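Lipase (Photobacterium sp. M37, PDB 2ORY) probably hydrolyses triacylglycerols to release fatty acids, as a cold-adapted lipase of the alpha/beta-hydrolase superfamily. Local coordinates at residues Ile201-Pro209 and Gln227-Val238; Ile152-Pro162 and Trp186-Ser196. All blocks are in the same frame, centred on the assembly; numbering follows the deposited sequence.

Contact 1 (Ile201-Pro209 and Gln227-Val238); sequences ISTIPFAGP and QCTRIANSLDIV
F206 and I231 run alongside each other with their tips on one side, the isoleucine following the CD2-CE2 side of the phenyl ring. The delta methyl of I231 comes obliquely to the ring, 3.5 Å from F206 CE2 to I231 CD1, while CB and CG2 of the isoleucine fill the hollow beside F206 CD2. With CG1 anti to its carbonyl carbon (chi1 -60°), I231 also carries that methyl back toward I204 CG2, so it is lodged between two side chains of the strand. The other face is shaped differently: the P205 ring meets C228 SG through CD, and the proline crosses the R230 side chain at about a right angle, P205 CG 4.0 Å from R230 CG. T203 CG2 nestles against CB and SG of C228.

Between these faces the backbones run parallel. T203 N donates to Q227 O (2.8 Å) and T229 N returns a bond to T203 O; further on, I231 N reaches P205 O at 3.2 Å, and A207 N closes the series on I231 O. The two single bridges extend the edge of the sheet beyond strand 199-206. After A207 the chains part, and V238 CG1 lies against the A207 carbonyl oxygen and also packs on P209 CD. A water joins G208 O to R230 NH1, in the plane of the guanidinium group, while R230 NH2 is hydrogen-bonded to K287 O.

A207 CB abuts D236 OD2 at 3.3 Å. That carboxylate oxygen is hydrogen-bonded to H312 ND1 and Y316 OH, while D236 OD1 takes V238 N from above its plane in an Asx turn. The geometry of D236 with H312 and S174 is consistent with a catalytic triad, and the backbone pairing therefore ties the probable acid to the hydrolase sheet.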
loop_
_atom_site.group_PDB
_atom_site.type_symbol
_atom_site.label_atom_id
_atom_site.label_comp_id
_atom_site.label_asym_id
_atom_site.label_seq_id
_atom_site.Cartn_x
_atom_site.Cartn_y
_atom_site.Cartn_z
ATOM N N ILE A 201 11.429 -11.482 -6.783
ATOM C CA ILE A 201 10.413 -10.700 -6.100
ATOM C C ILE A 201 10.940 -9.391 -5.543
ATOM O O ILE A 201 11.903 -9.374 -4.786
ATOM C CB ILE A 201 9.800 -11.510 -4.927
ATOM C CG1 ILE A 201 9.171 -12.803 -5.465
ATOM C CG2 ILE A 201 8.782 -10.638 -4.163
ATOM C CD1 ILE A 201 8.606 -13.724 -4.400
ATOM N N SER A 202 10.298 -8.296 -5.923
ATOM C CA SER A 202 10.671 -6.979 -5.419
ATOM C C SER A 202 9.398 -6.246 -5.018
ATOM O O SER A 202 8.294 -6.641 -5.395
ATOM C CB SER A 202 11.365 -6.165 -6.502
ATOM O OG SER A 202 10.518 -6.115 -7.629
ATOM N N THR A 203 9.548 -5.160 -4.273
ATOM C CA THR A 203 8.383 -4.400 -3.871
ATOM C C THR A 203 8.685 -2.921 -3.693
ATOM O O THR A 203 9.740 -2.547 -3.171
ATOM C CB THR A 203 7.783 -4.963 -2.554
ATOM O OG1 THR A 203 6.642 -4.187 -2.178
ATOM C CG2 THR A 203 8.806 -4.919 -1.430
ATOM N N ILE A 204 7.755 -2.090 -4.156
ATOM C CA ILE A 204 7.865 -0.646 -4.027
ATOM C C ILE A 204 6.585 -0.157 -3.358
ATOM O O ILE A 204 5.604 0.180 -4.017
ATOM C CB ILE A 204 8.052 0.045 -5.411
ATOM C CG1 ILE A 204 9.367 -0.420 -6.032
ATOM C CG2 ILE A 204 8.149 1.570 -5.246
ATOM C CD1 ILE A 204 9.680 0.226 -7.386
ATOM N N PRO A 205 6.570 -0.145 -2.023
ATOM C CA PRO A 205 5.404 0.298 -1.247
ATOM C C PRO A 205 5.450 1.782 -0.921
ATOM O O PRO A 205 6.457 2.273 -0.419
ATOM C CB PRO A 205 5.497 -0.550 0.009
ATOM C CG PRO A 205 6.992 -0.595 0.231
ATOM C CD PRO A 205 7.582 -0.772 -1.152
ATOM N N PHE A 206 4.353 2.484 -1.197
ATOM C CA PHE A 206 4.254 3.916 -0.930
ATOM C C PHE A 206 3.416 4.234 0.301
ATOM O O PHE A 206 2.455 3.529 0.609
ATOM C CB PHE A 206 3.590 4.660 -2.105
ATOM C CG PHE A 206 4.323 4.544 -3.418
ATOM C CD1 PHE A 206 4.172 3.414 -4.226
ATOM C CD2 PHE A 206 5.183 5.553 -3.837
ATOM C CE1 PHE A 206 4.869 3.287 -5.427
ATOM C CE2 PHE A 206 5.889 5.434 -5.041
ATOM C CZ PHE A 206 5.730 4.298 -5.833
ATOM N N ALA A 207 3.808 5.290 1.010
ATOM C CA ALA A 207 3.036 5.819 2.127
ATOM C C ALA A 207 2.436 4.828 3.115
ATOM O O ALA A 207 1.330 5.041 3.628
ATOM C CB ALA A 207 1.920 6.674 1.541
ATOM N N GLY A 208 3.157 3.763 3.406
ATOM C CA GLY A 208 2.605 2.772 4.300
ATOM C C GLY A 208 2.986 2.878 5.753
ATOM O O GLY A 208 4.095 3.326 6.090
ATOM N N PRO A 209 2.059 2.515 6.653
ATOM C CA PRO A 209 2.359 2.571 8.083
ATOM C C PRO A 209 3.131 1.278 8.393
ATOM O O PRO A 209 3.280 0.434 7.511
ATOM C CB PRO A 209 0.982 2.583 8.723
ATOM C CG PRO A 209 0.169 1.696 7.788
ATOM C CD PRO A 209 0.648 2.153 6.407
ATOM N N GLN A 227 15.847 -5.053 -3.089
ATOM C CA GLN A 227 14.625 -5.341 -3.826
ATOM C C GLN A 227 13.397 -4.630 -3.258
ATOM O O GLN A 227 12.282 -4.837 -3.740
ATOM C CB GLN A 227 14.400 -6.842 -3.898
ATOM C CG GLN A 227 15.507 -7.536 -4.657
ATOM C CD GLN A 227 15.542 -7.142 -6.120
ATOM O OE1 GLN A 227 14.732 -7.615 -6.925
ATOM N NE2 GLN A 227 16.476 -6.262 -6.474
ATOM N N CYS A 228 13.594 -3.815 -2.223
ATOM C CA CYS A 228 12.496 -3.013 -1.681
ATOM C C CYS A 228 12.876 -1.539 -1.651
ATOM O O CYS A 228 13.909 -1.152 -1.088
ATOM C CB CYS A 228 12.076 -3.432 -0.256
ATOM S SG CYS A 228 10.843 -2.269 0.527
ATOM N N THR A 229 12.037 -0.718 -2.274
ATOM C CA THR A 229 12.239 0.723 -2.272
ATOM C C THR A 229 11.025 1.322 -1.569
ATOM O O THR A 229 9.950 1.406 -2.145
ATOM C CB THR A 229 12.334 1.289 -3.706
ATOM O OG1 THR A 229 13.470 0.714 -4.360
ATOM C CG2 THR A 229 12.479 2.827 -3.682
ATOM N N ARG A 230 11.201 1.723 -0.318
ATOM C CA ARG A 230 10.114 2.296 0.488
ATOM C C ARG A 230 10.027 3.797 0.242
ATOM O O ARG A 230 10.937 4.545 0.591
ATOM C CB ARG A 230 10.385 2.038 1.974
ATOM C CG ARG A 230 9.195 1.537 2.771
ATOM C CD ARG A 230 8.836 2.476 3.884
ATOM N NE ARG A 230 9.960 2.814 4.745
ATOM C CZ ARG A 230 9.958 3.851 5.578
ATOM N NH1 ARG A 230 8.885 4.635 5.653
ATOM N NH2 ARG A 230 11.026 4.119 6.319
ATOM N N ILE A 231 8.926 4.239 -0.346
ATOM C CA ILE A 231 8.768 5.654 -0.655
ATOM C C ILE A 231 7.754 6.332 0.257
ATOM O O ILE A 231 6.573 5.987 0.259
ATOM C CB ILE A 231 8.395 5.825 -2.159
ATOM C CG1 ILE A 231 9.525 5.222 -3.023
ATOM C CG2 ILE A 231 8.187 7.300 -2.499
ATOM C CD1 ILE A 231 9.327 5.309 -4.525
ATOM N N ALA A 232 8.248 7.277 1.062
ATOM C CA ALA A 232 7.418 8.041 1.992
ATOM C C ALA A 232 7.687 9.534 1.884
ATOM O O ALA A 232 8.838 9.961 1.757
ATOM C CB ALA A 232 7.667 7.608 3.406
ATOM N N ASN A 233 6.610 10.312 1.941
ATOM C CA ASN A 233 6.656 11.775 1.903
ATOM C C ASN A 233 6.933 12.189 3.360
ATOM O O ASN A 233 6.281 11.698 4.279
ATOM C CB ASN A 233 5.291 12.289 1.399
ATOM C CG ASN A 233 5.082 13.803 1.603
ATOM O OD1 ASN A 233 5.951 14.520 2.102
ATOM N ND2 ASN A 233 3.903 14.278 1.219
ATOM N N SER A 234 7.912 13.062 3.584
ATOM C CA SER A 234 8.230 13.473 4.954
ATOM C C SER A 234 7.069 14.137 5.701
ATOM O O SER A 234 7.019 14.104 6.937
ATOM C CB SER A 234 9.435 14.426 4.968
ATOM O OG SER A 234 9.154 15.641 4.277
ATOM N N LEU A 235 6.137 14.741 4.975
ATOM C CA LEU A 235 5.024 15.402 5.649
ATOM C C LEU A 235 3.744 14.576 5.668
ATOM O O LEU A 235 2.697 15.045 6.111
ATOM C CB LEU A 235 4.754 16.770 5.029
ATOM C CG LEU A 235 5.883 17.806 5.054
ATOM C CD1 LEU A 235 5.352 19.093 4.414
ATOM C CD2 LEU A 235 6.363 18.079 6.482
ATOM N N ASP A 236 3.833 13.345 5.180
ATOM C CA ASP A 236 2.681 12.453 5.190
ATOM C C ASP A 236 2.691 11.796 6.567
ATOM O O ASP A 236 3.667 11.142 6.937
ATOM C CB ASP A 236 2.824 11.397 4.087
ATOM C CG ASP A 236 1.697 10.368 4.098
ATOM O OD1 ASP A 236 0.701 10.556 4.827
ATOM O OD2 ASP A 236 1.807 9.364 3.363
ATOM N N ILE A 237 1.616 11.969 7.332
ATOM C CA ILE A 237 1.553 11.381 8.673
ATOM C C ILE A 237 1.412 9.853 8.720
ATOM O O ILE A 237 1.880 9.223 9.663
ATOM C CB ILE A 237 0.391 11.978 9.534
ATOM C CG1 ILE A 237 -0.947 11.685 8.870
ATOM C CG2 ILE A 237 0.567 13.484 9.734
ATOM C CD1 ILE A 237 -2.131 12.192 9.639
ATOM N N VAL A 238 0.800 9.247 7.712
ATOM C CA VAL A 238 0.585 7.792 7.717
ATOM C C VAL A 238 1.785 6.912 8.053
ATOM O O VAL A 238 1.698 6.045 8.925
ATOM C CB VAL A 238 -0.022 7.358 6.398
ATOM C CG1 VAL A 238 -0.118 5.829 6.315
ATOM C CG2 VAL A 238 -1.386 7.995 6.284
HETATM O O HOH W 1 6.302 4.047 4.231
#

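Contact 2 (Ile152-Pro162 and Trp186-Ser196); sequences ILQFLNEKIGP and WLKDIQGVKLS
The indole of W186 meets I152 and L153 with its six-membered ring. I152 CG2 lies at the ring edge, near its plane, 4.1 Å from W186 CZ3, and the two side chains overlap from opposing directions. L153 CD2 comes obliquely to W186 CZ2. One indole face is covered from within its own segment by L187 CD2 and I190 CD1, each 3.6 Å above the plane and displaced from the ring centre, and Y115 brings another ring against the tryptophan.

L153 then reaches I190 tip to tip, CD1 to CD1 at 3.9 Å. Its CG is anti to the backbone N (chi1 -177°), which sends both delta methyls across the gap: CD1 also touches L195 CG and the carbonyl oxygen of K194. Deeper down, L156 CD1 and L187 CD2 meet end to end at 4.1 Å.

Both helices pack on the central sheet of the alpha/beta-hydrolase fold: L156 and I160 rest on strand 166-173, and L187 touches I201 of strand 199-206. Helix 175-189 is the one that follows the probable nucleophile elbow at S174, and this contact involves its far end and the turn leading out of it.

The polar link is made by N157. Its ND2 donates to K194 O at 2.7 Å, with the acceptor in the amide plane and the donor nearly along the C=O axis, and a weak second bond returns to L153 O. The other amide atom, OD1, accepts from a water that also donates to G161 O and accepts from S196 N at 2.8 Å, so both ends of the amide are engaged. Beyond the water, S196 CB packs 3.5 Å from P162 O, and S196 OG is bonded to G164 O.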
loop_
_atom_site.group_PDB
_atom_site.type_symbol
_atom_site.label_atom_id
_atom_site.label_comp_id
_atom_site.label_asym_id
_atom_site.label_seq_id
_atom_site.Cartn_x
_atom_site.Cartn_y
_atom_site.Cartn_z
ATOM N N ILE A 152 -4.487 -15.818 -5.340
ATOM C CA ILE A 152 -3.300 -15.268 -5.973
ATOM C C ILE A 152 -2.222 -16.358 -6.063
ATOM O O ILE A 152 -1.550 -16.492 -7.086
ATOM C CB ILE A 152 -2.761 -14.036 -5.188
ATOM C CG1 ILE A 152 -1.565 -13.417 -5.922
ATOM C CG2 ILE A 152 -2.346 -14.434 -3.782
ATOM C CD1 ILE A 152 -1.920 -12.752 -7.202
ATOM N N LEU A 153 -2.068 -17.149 -5.006
ATOM C CA LEU A 153 -1.051 -18.194 -5.017
ATOM C C LEU A 153 -1.337 -19.252 -6.088
ATOM O O LEU A 153 -0.434 -19.654 -6.834
ATOM C CB LEU A 153 -0.931 -18.837 -3.631
ATOM C CG LEU A 153 0.149 -19.910 -3.466
ATOM C CD1 LEU A 153 1.474 -19.373 -3.953
ATOM C CD2 LEU A 153 0.235 -20.342 -2.012
ATOM N N GLN A 154 -2.582 -19.710 -6.169
ATOM C CA GLN A 154 -2.943 -20.688 -7.181
ATOM C C GLN A 154 -2.707 -20.108 -8.579
ATOM O O GLN A 154 -2.177 -20.795 -9.462
ATOM C CB GLN A 154 -4.407 -21.098 -7.020
ATOM C CG GLN A 154 -4.697 -21.808 -5.692
ATOM C CD GLN A 154 -6.180 -21.967 -5.425
ATOM O OE1 GLN A 154 -7.000 -21.233 -5.974
ATOM N NE2 GLN A 154 -6.533 -22.913 -4.560
ATOM N N PHE A 155 -3.089 -18.850 -8.791
ATOM C CA PHE A 155 -2.899 -18.220 -10.102
ATOM C C PHE A 155 -1.423 -18.151 -10.526
ATOM O O PHE A 155 -1.081 -18.463 -11.668
ATOM C CB PHE A 155 -3.477 -16.794 -10.117
ATOM C CG PHE A 155 -3.189 -16.041 -11.389
ATOM C CD1 PHE A 155 -3.880 -16.331 -12.557
ATOM C CD2 PHE A 155 -2.190 -15.072 -11.429
ATOM C CE1 PHE A 155 -3.581 -15.671 -13.738
ATOM C CE2 PHE A 155 -1.887 -14.411 -12.608
ATOM C CZ PHE A 155 -2.584 -14.710 -13.766
ATOM N N LEU A 156 -0.561 -17.716 -9.612
ATOM C CA LEU A 156 0.859 -17.605 -9.914
ATOM C C LEU A 156 1.451 -18.981 -10.228
ATOM O O LEU A 156 2.169 -19.141 -11.211
ATOM C CB LEU A 156 1.613 -16.972 -8.736
ATOM C CG LEU A 156 1.272 -15.526 -8.329
ATOM C CD1 LEU A 156 2.021 -15.173 -7.039
ATOM C CD2 LEU A 156 1.641 -14.556 -9.455
ATOM N N ASN A 157 1.143 -19.972 -9.398
ATOM C CA ASN A 157 1.672 -21.308 -9.617
ATOM C C ASN A 157 1.218 -21.878 -10.953
ATOM O O ASN A 157 1.972 -22.558 -11.640
ATOM C CB ASN A 157 1.280 -22.241 -8.465
ATOM C CG ASN A 157 2.239 -22.131 -7.286
ATOM O OD1 ASN A 157 3.448 -22.280 -7.451
ATOM N ND2 ASN A 157 1.706 -21.871 -6.095
ATOM N N GLU A 158 -0.011 -21.570 -11.331
ATOM C CA GLU A 158 -0.564 -22.050 -12.587
ATOM C C GLU A 158 0.002 -21.294 -13.788
ATOM O O GLU A 158 0.231 -21.868 -14.862
ATOM C CB GLU A 158 -2.087 -21.905 -12.540
ATOM C CG GLU A 158 -2.789 -21.981 -13.869
ATOM C CD GLU A 158 -4.273 -21.697 -13.740
ATOM O OE1 GLU A 158 -5.014 -22.575 -13.241
ATOM O OE2 GLU A 158 -4.695 -20.579 -14.124
ATOM N N LYS A 159 0.219 -20.001 -13.591
ATOM C CA LYS A 159 0.727 -19.129 -14.632
ATOM C C LYS A 159 2.233 -19.303 -14.801
ATOM O O LYS A 159 2.718 -19.419 -15.918
ATOM C CB LYS A 159 0.394 -17.674 -14.279
ATOM C CG LYS A 159 0.536 -16.667 -15.403
ATOM C CD LYS A 159 -0.467 -16.947 -16.502
ATOM C CE LYS A 159 -0.736 -15.708 -17.349
ATOM N NZ LYS A 159 0.496 -15.033 -17.807
ATOM N N ILE A 160 2.974 -19.341 -13.697
ATOM C CA ILE A 160 4.426 -19.479 -13.783
ATOM C C ILE A 160 4.949 -20.912 -13.782
ATOM O O ILE A 160 6.075 -21.165 -14.220
ATOM C CB ILE A 160 5.112 -18.704 -12.631
ATOM C CG1 ILE A 160 4.794 -17.223 -12.767
ATOM C CG2 ILE A 160 6.631 -18.932 -12.636
ATOM C CD1 ILE A 160 5.419 -16.372 -11.670
ATOM N N GLY A 161 4.147 -21.855 -13.302
ATOM C CA GLY A 161 4.604 -23.238 -13.240
ATOM C C GLY A 161 5.413 -23.427 -11.961
ATOM O O GLY A 161 5.976 -22.453 -11.445
ATOM N N PRO A 162 5.508 -24.659 -11.431
ATOM C CA PRO A 162 6.258 -24.944 -10.198
ATOM C C PRO A 162 7.738 -24.544 -10.196
ATOM O O PRO A 162 8.321 -24.352 -9.133
ATOM C CB PRO A 162 6.059 -26.451 -10.011
ATOM C CG PRO A 162 5.940 -26.950 -11.431
ATOM C CD PRO A 162 5.021 -25.907 -12.045
ATOM N N TRP A 186 5.787 -12.652 2.153
ATOM C CA TRP A 186 5.153 -13.954 2.275
ATOM C C TRP A 186 5.493 -14.818 1.064
ATOM O O TRP A 186 5.787 -16.002 1.212
ATOM C CB TRP A 186 3.641 -13.807 2.408
ATOM C CG TRP A 186 2.878 -15.043 2.039
ATOM C CD1 TRP A 186 2.934 -16.256 2.653
ATOM C CD2 TRP A 186 1.925 -15.169 0.982
ATOM N NE1 TRP A 186 2.071 -17.133 2.049
ATOM C CE2 TRP A 186 1.437 -16.493 1.018
ATOM C CE3 TRP A 186 1.423 -14.284 0.009
ATOM C CZ2 TRP A 186 0.474 -16.961 0.122
ATOM C CZ3 TRP A 186 0.463 -14.750 -0.875
ATOM C CH2 TRP A 186 -0.004 -16.080 -0.811
ATOM N N LEU A 187 5.456 -14.219 -0.128
ATOM C CA LEU A 187 5.780 -14.929 -1.364
ATOM C C LEU A 187 7.235 -15.382 -1.314
ATOM O O LEU A 187 7.558 -16.497 -1.705
ATOM C CB LEU A 187 5.541 -14.022 -2.579
ATOM C CG LEU A 187 4.075 -13.685 -2.859
ATOM C CD1 LEU A 187 3.916 -12.751 -4.070
ATOM C CD2 LEU A 187 3.363 -14.983 -3.123
ATOM N N LYS A 188 8.104 -14.498 -0.831
ATOM C CA LYS A 188 9.523 -14.783 -0.661
ATOM C C LYS A 188 9.704 -15.992 0.276
ATOM O O LYS A 188 10.404 -16.962 -0.055
ATOM C CB LYS A 188 10.216 -13.583 -0.016
ATOM C CG LYS A 188 10.976 -12.678 -0.956
ATOM C CD LYS A 188 12.339 -13.258 -1.276
ATOM C CE LYS A 188 13.242 -12.205 -1.891
ATOM N NZ LYS A 188 14.606 -12.740 -2.139
ATOM N N ASP A 189 9.072 -15.923 1.447
ATOM C CA ASP A 189 9.186 -16.978 2.439
ATOM C C ASP A 189 8.685 -18.357 2.042
ATOM O O ASP A 189 9.123 -19.342 2.627
ATOM C CB ASP A 189 8.508 -16.575 3.743
ATOM C CG ASP A 189 9.333 -15.597 4.562
ATOM O OD1 ASP A 189 10.585 -15.659 4.515
ATOM O OD2 ASP A 189 8.718 -14.773 5.276
ATOM N N ILE A 190 7.779 -18.449 1.075
ATOM C CA ILE A 190 7.276 -19.761 0.675
ATOM C C ILE A 190 7.876 -20.255 -0.648
ATOM O O ILE A 190 7.448 -21.276 -1.197
ATOM C CB ILE A 190 5.750 -19.760 0.551
ATOM C CG1 ILE A 190 5.323 -18.887 -0.624
ATOM C CG2 ILE A 190 5.132 -19.243 1.847
ATOM C CD1 ILE A 190 3.817 -18.891 -0.868
ATOM N N GLN A 191 8.853 -19.516 -1.164
ATOM C CA GLN A 191 9.518 -19.909 -2.397
ATOM C C GLN A 191 10.297 -21.196 -2.154
ATOM O O GLN A 191 10.945 -21.351 -1.119
ATOM C CB GLN A 191 10.482 -18.811 -2.872
ATOM C CG GLN A 191 9.796 -17.713 -3.637
ATOM C CD GLN A 191 10.755 -16.718 -4.253
ATOM O OE1 GLN A 191 11.353 -15.904 -3.558
ATOM N NE2 GLN A 191 10.903 -16.777 -5.570
ATOM N N GLY A 192 10.234 -22.111 -3.118
ATOM C CA GLY A 192 10.947 -23.367 -2.991
ATOM C C GLY A 192 10.078 -24.396 -2.318
ATOM O O GLY A 192 10.456 -25.556 -2.179
ATOM N N VAL A 193 8.901 -23.961 -1.891
ATOM C CA VAL A 193 7.966 -24.847 -1.226
ATOM C C VAL A 193 6.623 -24.795 -1.909
ATOM O O VAL A 193 6.101 -25.814 -2.336
ATOM C CB VAL A 193 7.745 -24.453 0.234
ATOM C CG1 VAL A 193 6.758 -25.426 0.893
ATOM C CG2 VAL A 193 9.072 -24.437 0.966
ATOM N N LYS A 194 6.066 -23.596 -2.017
ATOM C CA LYS A 194 4.760 -23.446 -2.624
ATOM C C LYS A 194 4.793 -22.449 -3.763
ATOM O O LYS A 194 3.759 -22.126 -4.343
ATOM C CB LYS A 194 3.759 -22.988 -1.568
ATOM C CG LYS A 194 3.677 -23.882 -0.353
ATOM C CD LYS A 194 2.606 -23.371 0.582
ATOM C CE LYS A 194 2.430 -24.265 1.801
ATOM N NZ LYS A 194 1.354 -23.729 2.698
ATOM N N LEU A 195 5.985 -21.957 -4.077
ATOM C CA LEU A 195 6.147 -20.987 -5.157
ATOM C C LEU A 195 7.495 -21.237 -5.819
ATOM O O LEU A 195 8.463 -21.570 -5.141
ATOM C CB LEU A 195 6.126 -19.550 -4.600
ATOM C CG LEU A 195 5.257 -18.455 -5.252
ATOM C CD1 LEU A 195 5.901 -17.075 -5.011
ATOM C CD2 LEU A 195 5.074 -18.707 -6.738
ATOM N N SER A 196 7.567 -21.064 -7.137
ATOM C CA SER A 196 8.836 -21.261 -7.839
ATOM C C SER A 196 9.931 -20.415 -7.217
ATOM O O SER A 196 9.726 -19.243 -6.891
ATOM C CB SER A 196 8.723 -20.891 -9.319
ATOM O OG SER A 196 10.000 -20.936 -9.955
HETATM O O HOH W 2 5.484 -20.887 -8.924
#

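In the fold
Of the parts joined here, helix 152-160 comes first along the chain from the N terminus; the chain then passes through strand 166-173 and helix 175-189, and contact 2 closes this excursion where 186-196 returns to the starting helix. Strand 199-206 follows directly, and contact 1 closes a second, shorter loop that contains helix 214-224. The loops are in series, neither nested nor crossed, with centres about 24 Å apart. They nevertheless meet at I201, whose CD1 packs 3.6 Å from L187 CB. Contact 2 joins two helices at a peripheral end of the sheet, whereas contact 1 fastens the loop before helix 244-247 to edge strand 199-206, nearer the centre of the chain.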